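Local coordinates for amidohydrolase 3 domain-containing protein (Bacillus thuringiensis serovar konkukian, PDB 3GGM) that probably hydrolyses carbon-nitrogen bonds other than peptide bonds as a full-length enzyme, of which this is a short, beta-rich N-terminal piece, at residues Asn2-Ile7 against Ala25-Asp30; Ile7-Lys12 against Lys51-Arg56. All blocks are in the same frame, centred on the assembly; numbering follows the deposited sequence.

Contact 1 (Asn2-Ile7 against Ala25-Asp30); sequences NVPDMI and AIAITD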
ATOM      1  N   ASN A   2     -16.008  28.457  -2.877  1.00 47.80           N
ATOM      2  CA  ASN A   2     -15.142  27.318  -2.574  1.00 46.67           C
ATOM      3  C   ASN A   2     -14.189  26.979  -3.719  1.00 44.74           C
ATOM      4  O   ASN A   2     -14.619  26.519  -4.778  1.00 45.76           O
ATOM      5  CB  ASN A   2     -15.989  26.084  -2.261  1.00 47.80           C
ATOM      6  CG  ASN A   2     -17.094  26.372  -1.266  1.00 48.68           C
ATOM      7  OD1 ASN A   2     -16.838  26.830  -0.153  1.00 50.53           O
ATOM      8  ND2 ASN A   2     -18.334  26.101  -1.664  1.00 49.37           N
ATOM      9  N   VAL A   3     -12.897  27.189  -3.494  1.00 42.94           N
ATOM     10  CA  VAL A   3     -11.887  26.900  -4.505  1.00 41.34           C
ATOM     11  C   VAL A   3     -10.918  25.844  -3.977  1.00 39.97           C
ATOM     12  O   VAL A   3     -10.343  26.002  -2.899  1.00 39.49           O
ATOM     13  CB  VAL A   3     -11.084  28.170  -4.872  1.00 42.28           C
ATOM     14  CG1 VAL A   3     -10.110  27.859  -5.988  1.00 42.66           C
ATOM     15  CG2 VAL A   3     -12.027  29.281  -5.299  1.00 40.70           C
ATOM     16  N   PRO A   4     -10.727  24.747  -4.730  1.00 38.22           N
ATOM     17  CA  PRO A   4      -9.811  23.689  -4.289  1.00 36.46           C
ATOM     18  C   PRO A   4      -8.347  24.085  -4.440  1.00 35.07           C
ATOM     19  O   PRO A   4      -8.001  24.888  -5.307  1.00 34.39           O
ATOM     20  CB  PRO A   4     -10.179  22.516  -5.194  1.00 35.93           C
ATOM     21  CG  PRO A   4     -10.556  23.202  -6.476  1.00 37.98           C
ATOM     22  CD  PRO A   4     -11.405  24.368  -5.984  1.00 38.09           C
ATOM     23  N   ASP A   5      -7.484  23.521  -3.600  1.00 33.61           N
ATOM     24  CA  ASP A   5      -6.063  23.827  -3.689  1.00 34.87           C
ATOM     25  C   ASP A   5      -5.407  22.953  -4.744  1.00 34.51           C
ATOM     26  O   ASP A   5      -4.440  23.357  -5.390  1.00 36.54           O
ATOM     27  CB  ASP A   5      -5.365  23.590  -2.347  1.00 37.27           C
ATOM     28  CG  ASP A   5      -5.950  24.430  -1.231  1.00 38.97           C
ATOM     29  OD1 ASP A   5      -6.341  25.588  -1.502  1.00 40.89           O
ATOM     30  OD2 ASP A   5      -6.008  23.933  -0.085  1.00 41.24           O
ATOM     31  N   MET A   6      -5.955  21.757  -4.930  1.00 34.61           N
ATOM     32  CA  MET A   6      -5.404  20.809  -5.887  1.00 33.47           C
ATOM     33  C   MET A   6      -6.504  20.038  -6.607  1.00 31.50           C
ATOM     34  O   MET A   6      -7.540  19.735  -6.024  1.00 28.65           O
ATOM     35  CB  MET A   6      -4.488  19.831  -5.142  1.00 35.53           C
ATOM     36  CG  MET A   6      -4.121  18.575  -5.911  1.00 38.91           C
ATOM     37  SD  MET A   6      -2.997  18.877  -7.280  1.00 43.51           S
ATOM     38  CE  MET A   6      -1.451  19.141  -6.351  1.00 43.28           C
ATOM     39  N   ILE A   7      -6.263  19.728  -7.877  1.00 29.60           N
ATOM     40  CA  ILE A   7      -7.203  18.958  -8.680  1.00 28.59           C
ATOM     41  C   ILE A   7      -6.419  17.966  -9.528  1.00 27.33           C
ATOM     42  O   ILE A   7      -5.630  18.362 -10.381  1.00 26.44           O
ATOM     43  CB  ILE A   7      -8.025  19.848  -9.633  1.00 29.34           C
ATOM     44  CG1 ILE A   7      -8.967  20.746  -8.828  1.00 31.76           C
ATOM     45  CG2 ILE A   7      -8.807  18.970 -10.609  1.00 30.60           C
ATOM     46  CD1 ILE A   7      -9.862  21.623  -9.682  1.00 30.81           C
ATOM     47  N   ALA A  25     -11.291  12.128 -11.736  1.00 18.31           N
ATOM     48  CA  ALA A  25     -10.749  13.354 -11.175  1.00 19.09           C
ATOM     49  C   ALA A  25     -11.184  13.574  -9.735  1.00 20.00           C
ATOM     50  O   ALA A  25     -12.285  13.214  -9.350  1.00 18.47           O
ATOM     51  CB  ALA A  25     -11.181  14.528 -12.013  1.00 19.40           C
ATOM     52  N   ILE A  26     -10.309  14.191  -8.955  1.00 20.39           N
ATOM     53  CA  ILE A  26     -10.617  14.462  -7.564  1.00 24.92           C
ATOM     54  C   ILE A  26     -10.130  15.865  -7.219  1.00 23.95           C
ATOM     55  O   ILE A  26      -9.118  16.325  -7.757  1.00 23.59           O
ATOM     56  CB  ILE A  26      -9.925  13.418  -6.654  1.00 26.24           C
ATOM     57  CG1 ILE A  26     -10.331  13.618  -5.199  1.00 28.88           C
ATOM     58  CG2 ILE A  26      -8.420  13.542  -6.780  1.00 26.36           C
ATOM     59  CD1 ILE A  26      -9.739  12.568  -4.275  1.00 32.25           C
ATOM     60  N   ALA A  27     -10.862  16.546  -6.339  1.00 24.46           N
ATOM     61  CA  ALA A  27     -10.494  17.895  -5.909  1.00 25.83           C
ATOM     62  C   ALA A  27     -10.192  17.861  -4.416  1.00 27.39           C
ATOM     63  O   ALA A  27     -10.928  17.240  -3.637  1.00 27.19           O
ATOM     64  CB  ALA A  27     -11.632  18.893  -6.196  1.00 24.87           C
ATOM     65  N   ILE A  28      -9.117  18.540  -4.032  1.00 27.15           N
ATOM     66  CA  ILE A  28      -8.673  18.589  -2.642  1.00 29.07           C
ATOM     67  C   ILE A  28      -8.561  20.030  -2.171  1.00 31.26           C
ATOM     68  O   ILE A  28      -7.954  20.867  -2.846  1.00 29.72           O
ATOM     69  CB  ILE A  28      -7.286  17.915  -2.482  1.00 29.24           C
ATOM     70  CG1 ILE A  28      -7.367  16.457  -2.937  1.00 28.69           C
ATOM     71  CG2 ILE A  28      -6.802  18.012  -1.023  1.00 27.37           C
ATOM     72  CD1 ILE A  28      -6.023  15.750  -2.955  1.00 32.08           C
ATOM     73  N   THR A  29      -9.158  20.314  -1.015  1.00 33.46           N
ATOM     74  CA  THR A  29      -9.114  21.651  -0.431  1.00 34.99           C
ATOM     75  C   THR A  29      -8.567  21.489   0.980  1.00 36.35           C
ATOM     76  O   THR A  29      -9.167  20.813   1.816  1.00 34.37           O
ATOM     77  CB  THR A  29     -10.512  22.277  -0.404  1.00 35.64           C
ATOM     78  OG1 THR A  29     -11.061  22.237  -1.728  1.00 37.12           O
ATOM     79  CG2 THR A  29     -10.445  23.729   0.068  1.00 35.87           C
ATOM     80  N   ASP A  30      -7.423  22.121   1.224  1.00 39.07           N
ATOM     81  CA  ASP A  30      -6.708  22.023   2.492  1.00 43.31           C
ATOM     82  C   ASP A  30      -6.996  20.558   2.804  1.00 43.57           C
ATOM     83  O   ASP A  30      -8.069  20.220   3.308  1.00 46.38           O
ATOM     84  CB  ASP A  30      -7.654  22.117   3.701  1.00 43.66           C
ATOM     85  CG  ASP A  30      -8.257  23.510   3.872  1.00 47.17           C
ATOM     86  OD1 ASP A  30      -7.568  24.506   3.554  1.00 48.71           O
ATOM     87  OD2 ASP A  30      -9.415  23.614   4.336  1.00 47.48           O
TER
HETATM   88  O   HOH W   1      -7.005  26.558   0.978  1.00 45.50           O

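Contact 2 (Ile7-Lys12 against Lys51-Arg56); sequences ILYNGK and KIDLKR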
ATOM      1  N   ILE A   7      -6.263  19.728  -7.877  1.00 29.60           N
ATOM      2  CA  ILE A   7      -7.203  18.958  -8.680  1.00 28.59           C
ATOM      3  C   ILE A   7      -6.419  17.966  -9.528  1.00 27.33           C
ATOM      4  O   ILE A   7      -5.630  18.362 -10.381  1.00 26.44           O
ATOM      5  CB  ILE A   7      -8.025  19.848  -9.633  1.00 29.34           C
ATOM      6  CG1 ILE A   7      -8.967  20.746  -8.828  1.00 31.76           C
ATOM      7  CG2 ILE A   7      -8.807  18.970 -10.609  1.00 30.60           C
ATOM      8  CD1 ILE A   7      -9.862  21.623  -9.682  1.00 30.81           C
ATOM      9  N   LEU A   8      -6.605  16.678  -9.258  1.00 24.97           N
ATOM     10  CA  LEU A   8      -5.934  15.649 -10.034  1.00 24.39           C
ATOM     11  C   LEU A   8      -7.014  15.134 -10.971  1.00 23.04           C
ATOM     12  O   LEU A   8      -8.092  14.756 -10.513  1.00 23.16           O
ATOM     13  CB  LEU A   8      -5.441  14.513  -9.137  1.00 24.87           C
ATOM     14  CG  LEU A   8      -4.370  14.822  -8.084  1.00 26.54           C
ATOM     15  CD1 LEU A   8      -5.006  15.497  -6.878  1.00 28.53           C
ATOM     16  CD2 LEU A   8      -3.714  13.526  -7.645  1.00 26.97           C
ATOM     17  N   TYR A   9      -6.742  15.138 -12.274  1.00 21.91           N
ATOM     18  CA  TYR A   9      -7.735  14.666 -13.243  1.00 21.98           C
ATOM     19  C   TYR A   9      -7.153  13.747 -14.313  1.00 21.37           C
ATOM     20  O   TYR A   9      -5.944  13.521 -14.369  1.00 18.21           O
ATOM     21  CB  TYR A   9      -8.420  15.851 -13.924  1.00 21.09           C
ATOM     22  CG  TYR A   9      -7.475  16.672 -14.773  1.00 22.63           C
ATOM     23  CD1 TYR A   9      -6.520  17.502 -14.190  1.00 22.41           C
ATOM     24  CD2 TYR A   9      -7.501  16.569 -16.163  1.00 21.92           C
ATOM     25  CE1 TYR A   9      -5.600  18.215 -14.980  1.00 23.62           C
ATOM     26  CE2 TYR A   9      -6.596  17.270 -16.957  1.00 24.66           C
ATOM     27  CZ  TYR A   9      -5.649  18.087 -16.364  1.00 24.09           C
ATOM     28  OH  TYR A   9      -4.755  18.762 -17.165  1.00 26.13           O
ATOM     29  N   ASN A  10      -8.041  13.231 -15.159  1.00 20.07           N
ATOM     30  CA  ASN A  10      -7.692  12.322 -16.245  1.00 20.13           C
ATOM     31  C   ASN A  10      -6.956  11.072 -15.761  1.00 20.81           C
ATOM     32  O   ASN A  10      -5.972  10.620 -16.372  1.00 19.58           O
ATOM     33  CB  ASN A  10      -6.872  13.062 -17.310  1.00 20.01           C
ATOM     34  CG  ASN A  10      -6.592  12.206 -18.523  1.00 20.39           C
ATOM     35  OD1 ASN A  10      -7.470  11.496 -19.003  1.00 18.99           O
ATOM     36  ND2 ASN A  10      -5.363  12.282 -19.040  1.00 19.15           N
ATOM     37  N   GLY A  11      -7.460  10.504 -14.665  1.00 21.39           N
ATOM     38  CA  GLY A  11      -6.866   9.307 -14.099  1.00 19.10           C
ATOM     39  C   GLY A  11      -7.901   8.258 -13.741  1.00 18.99           C
ATOM     40  O   GLY A  11      -9.040   8.300 -14.214  1.00 19.24           O
ATOM     41  N   LYS A  12      -7.500   7.293 -12.921  1.00 18.86           N
ATOM     42  CA  LYS A  12      -8.395   6.234 -12.473  1.00 20.29           C
ATOM     43  C   LYS A  12      -8.318   6.315 -10.961  1.00 21.76           C
ATOM     44  O   LYS A  12      -7.263   6.071 -10.380  1.00 20.23           O
ATOM     45  CB  LYS A  12      -7.902   4.871 -12.955  1.00 23.20           C
ATOM     46  CG  LYS A  12      -7.774   4.777 -14.471  1.00 24.70           C
ATOM     47  CD  LYS A  12      -6.971   3.552 -14.872  1.00 25.86           C
ATOM     48  CE  LYS A  12      -6.803   3.473 -16.380  1.00 29.81           C
ATOM     49  NZ  LYS A  12      -5.974   2.295 -16.782  1.00 30.44           N
ATOM     50  N   LYS A  51      -3.164  21.863 -10.459  1.00 39.16           N
ATOM     51  CA  LYS A  51      -3.836  20.824 -11.222  1.00 38.28           C
ATOM     52  C   LYS A  51      -2.825  19.814 -11.743  1.00 36.74           C
ATOM     53  O   LYS A  51      -1.767  20.179 -12.246  1.00 37.07           O
ATOM     54  CB  LYS A  51      -4.641  21.443 -12.368  1.00 38.17           C
ATOM     55  CG  LYS A  51      -3.925  22.555 -13.100  1.00 41.85           C
ATOM     56  CD  LYS A  51      -4.823  23.209 -14.146  1.00 40.49           C
ATOM     57  CE  LYS A  51      -6.018  23.895 -13.505  1.00 41.64           C
ATOM     58  NZ  LYS A  51      -6.844  24.628 -14.508  1.00 43.34           N
ATOM     59  N   ILE A  52      -3.153  18.538 -11.596  1.00 33.53           N
ATOM     60  CA  ILE A  52      -2.263  17.477 -12.036  1.00 30.77           C
ATOM     61  C   ILE A  52      -2.949  16.526 -13.002  1.00 29.58           C
ATOM     62  O   ILE A  52      -3.900  15.833 -12.642  1.00 29.53           O
ATOM     63  CB  ILE A  52      -1.750  16.641 -10.845  1.00 31.11           C
ATOM     64  CG1 ILE A  52      -0.994  17.533  -9.858  1.00 32.09           C
ATOM     65  CG2 ILE A  52      -0.858  15.521 -11.351  1.00 29.50           C
ATOM     66  CD1 ILE A  52      -0.459  16.785  -8.654  1.00 34.34           C
ATOM     67  N   ASP A  53      -2.442  16.492 -14.225  1.00 27.28           N
ATOM     68  CA  ASP A  53      -2.968  15.606 -15.250  1.00 26.25           C
ATOM     69  C   ASP A  53      -2.341  14.241 -14.973  1.00 24.65           C
ATOM     70  O   ASP A  53      -1.151  14.035 -15.227  1.00 24.74           O
ATOM     71  CB  ASP A  53      -2.555  16.111 -16.638  1.00 27.15           C
ATOM     72  CG  ASP A  53      -3.042  15.208 -17.754  1.00 27.88           C
ATOM     73  OD1 ASP A  53      -3.468  14.074 -17.458  1.00 24.85           O
ATOM     74  OD2 ASP A  53      -2.994  15.635 -18.928  1.00 28.38           O
ATOM     75  N   LEU A  54      -3.143  13.320 -14.445  1.00 22.93           N
ATOM     76  CA  LEU A  54      -2.686  11.977 -14.106  1.00 23.22           C
ATOM     77  C   LEU A  54      -2.291  11.110 -15.314  1.00 24.80           C
ATOM     78  O   LEU A  54      -1.751  10.014 -15.145  1.00 22.99           O
ATOM     79  CB  LEU A  54      -3.772  11.253 -13.296  1.00 23.09           C
ATOM     80  CG  LEU A  54      -4.069  11.867 -11.923  1.00 24.12           C
ATOM     81  CD1 LEU A  54      -5.334  11.252 -11.337  1.00 22.57           C
ATOM     82  CD2 LEU A  54      -2.864  11.652 -10.992  1.00 22.95           C
ATOM     83  N   LYS A  55      -2.585  11.590 -16.520  1.00 23.45           N
ATOM     84  CA  LYS A  55      -2.251  10.850 -17.740  1.00 25.56           C
ATOM     85  C   LYS A  55      -2.652   9.377 -17.655  1.00 22.93           C
ATOM     86  O   LYS A  55      -1.884   8.488 -18.024  1.00 21.56           O
ATOM     87  CB  LYS A  55      -0.753  10.979 -18.029  1.00 27.83           C
ATOM     88  CG  LYS A  55      -0.333  12.416 -18.302  1.00 33.84           C
ATOM     89  CD  LYS A  55       1.105  12.506 -18.805  1.00 37.70           C
ATOM     90  CE  LYS A  55       1.429  13.919 -19.245  1.00 41.08           C
ATOM     91  NZ  LYS A  55       2.870  14.065 -19.616  1.00 42.91           N
ATOM     92  N   ARG A  56      -3.870   9.152 -17.171  1.00 21.33           N
ATOM     93  CA  ARG A  56      -4.472   7.833 -17.005  1.00 21.43           C
ATOM     94  C   ARG A  56      -3.826   6.891 -16.002  1.00 21.35           C
ATOM     95  O   ARG A  56      -4.085   5.693 -16.018  1.00 21.06           O
ATOM     96  CB  ARG A  56      -4.641   7.142 -18.366  1.00 23.22           C
ATOM     97  CG  ARG A  56      -5.783   7.760 -19.210  1.00 21.14           C
ATOM     98  CD  ARG A  56      -7.163   7.312 -18.727  1.00 22.52           C
ATOM     99  NE  ARG A  56      -7.460   5.937 -19.147  1.00 24.33           N
ATOM    100  CZ  ARG A  56      -8.473   5.209 -18.687  1.00 26.38           C
ATOM    101  NH1 ARG A  56      -9.305   5.709 -17.777  1.00 27.59           N
ATOM    102  NH2 ARG A  56      -8.664   3.977 -19.145  1.00 28.35           N
TER
HETATM  103  O   HOH W   2      -9.871   7.983 -16.815  1.00 32.43           O
HETATM  104  O   HOH W   3      -3.493   3.008 -15.536  1.00 44.39           O

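Contact 1 (Asn2-Ile7 against Ala25-Asp30)
With CG anti to its own carbonyl carbon (chi1 -59°), D5 swings its carboxylate toward the end of segment 25-30, where OD2 accepts the backbone N of D30 at 2.6 Å. The amide arrives from above the carboxylate plane, 39° out of it. Aspartate suits this place because a short acidic side chain can accept an amide just past the end of strand 25-29. The other oxygen, D5 OD1, accepts a hydrogen bond from a water 2.7 Å away. The placing of the D30 carboxylate nearby is doubtful, since the bond angles at D30 CA are distorted.

T29 OG1 stands anti to the carbonyl carbon (chi1 -54°), 3.2 Å from P4 CA, and the methyl CG2, anti to the backbone N, turns to V3 O. The hydroxyl is hydrogen-bonded to T34 OG1, while the beta-branched shape of threonine fits the extended strand.

The backbones meet in a classic beta bulge. D5 N and M6 N both bond to I28 O, at 2.8 and 3.0 Å, and both approach in the carbonyl plane; I28 N then returns a bond to M6 O. Beyond the bulge, I7 and A27 form a non-hydrogen-bonded antiparallel pair. The small methyl of A27 lets P4 CB come to 4.0 Å of A27 CB, and I7 CG1 packs against it too.

Strand 50-53 lies along the other edge of strand 6-9, and M6 touches its I52. Strand 32-37 continues the sheet beyond strand 22-29, its I33 touching I26 and I28, while L74 of the second subunit packs on I28.

Contact 2 (Ile7-Lys12 against Lys51-Arg56)
The Y9 ring lays one face over the backbone of D53, whose CA sits 4.0 Å from the ring centroid in a CH-pi contact offset toward the rim. This overlap belongs to a parallel beta pair, strand 7-9 beside strand 51-53, that runs on into an Asx turn. A chi1 of 65° sets Y9 CG between its backbone N and carbonyl carbon, tipping the ring across to D53, where OH reaches D53 CB at 3.5 Å.

I52 bonds through both its backbone groups, N to I7 O and O from Y9 N. On the face that L8 and I52 share, methyl CD2 of L8 meets CD2 of L54 from the following turn at 3.9 Å, and H69 of the second subunit packs on L8, I52 and L54.

At the end of strand 51-53, D53 OD1 takes two donors. K55 N closes the Asx turn; D53 OD1 also lies in the N10 amide plane, and N10 ND2 meets it on the syn side at 3.1 Å. Aspartate thus ties the turn to the loop at N10. G11, lacking a side chain, lets L54 CD1 rest 3.7 Å from G11 CA. K12, its chain extended, crosses R56 and sets CE over the centre of the guanidinium, 3.3 Å from R56 CZ.

How the contacts relate
From the N terminus, the chain first lays down strand 6-9, which serves both contacts through the shared I7. Contact 1 closes the first excursion: the chain passes through strand 12-14, reverses, and comes back as strand 22-29, antiparallel to the start. It then goes on through strand 32-37 and a longer connection before contact 2 brings in strand 50-53, parallel to strand 6-9. The order along the chain is 2-7, 7-12, 25-30, 51-56, so the two closures cross. Together they make strand 6-9 an inner strand of a mixed sheet. They also touch directly: I26 N lies 2.8 Å from L8 O, and A25 CB packs on Y9 CB.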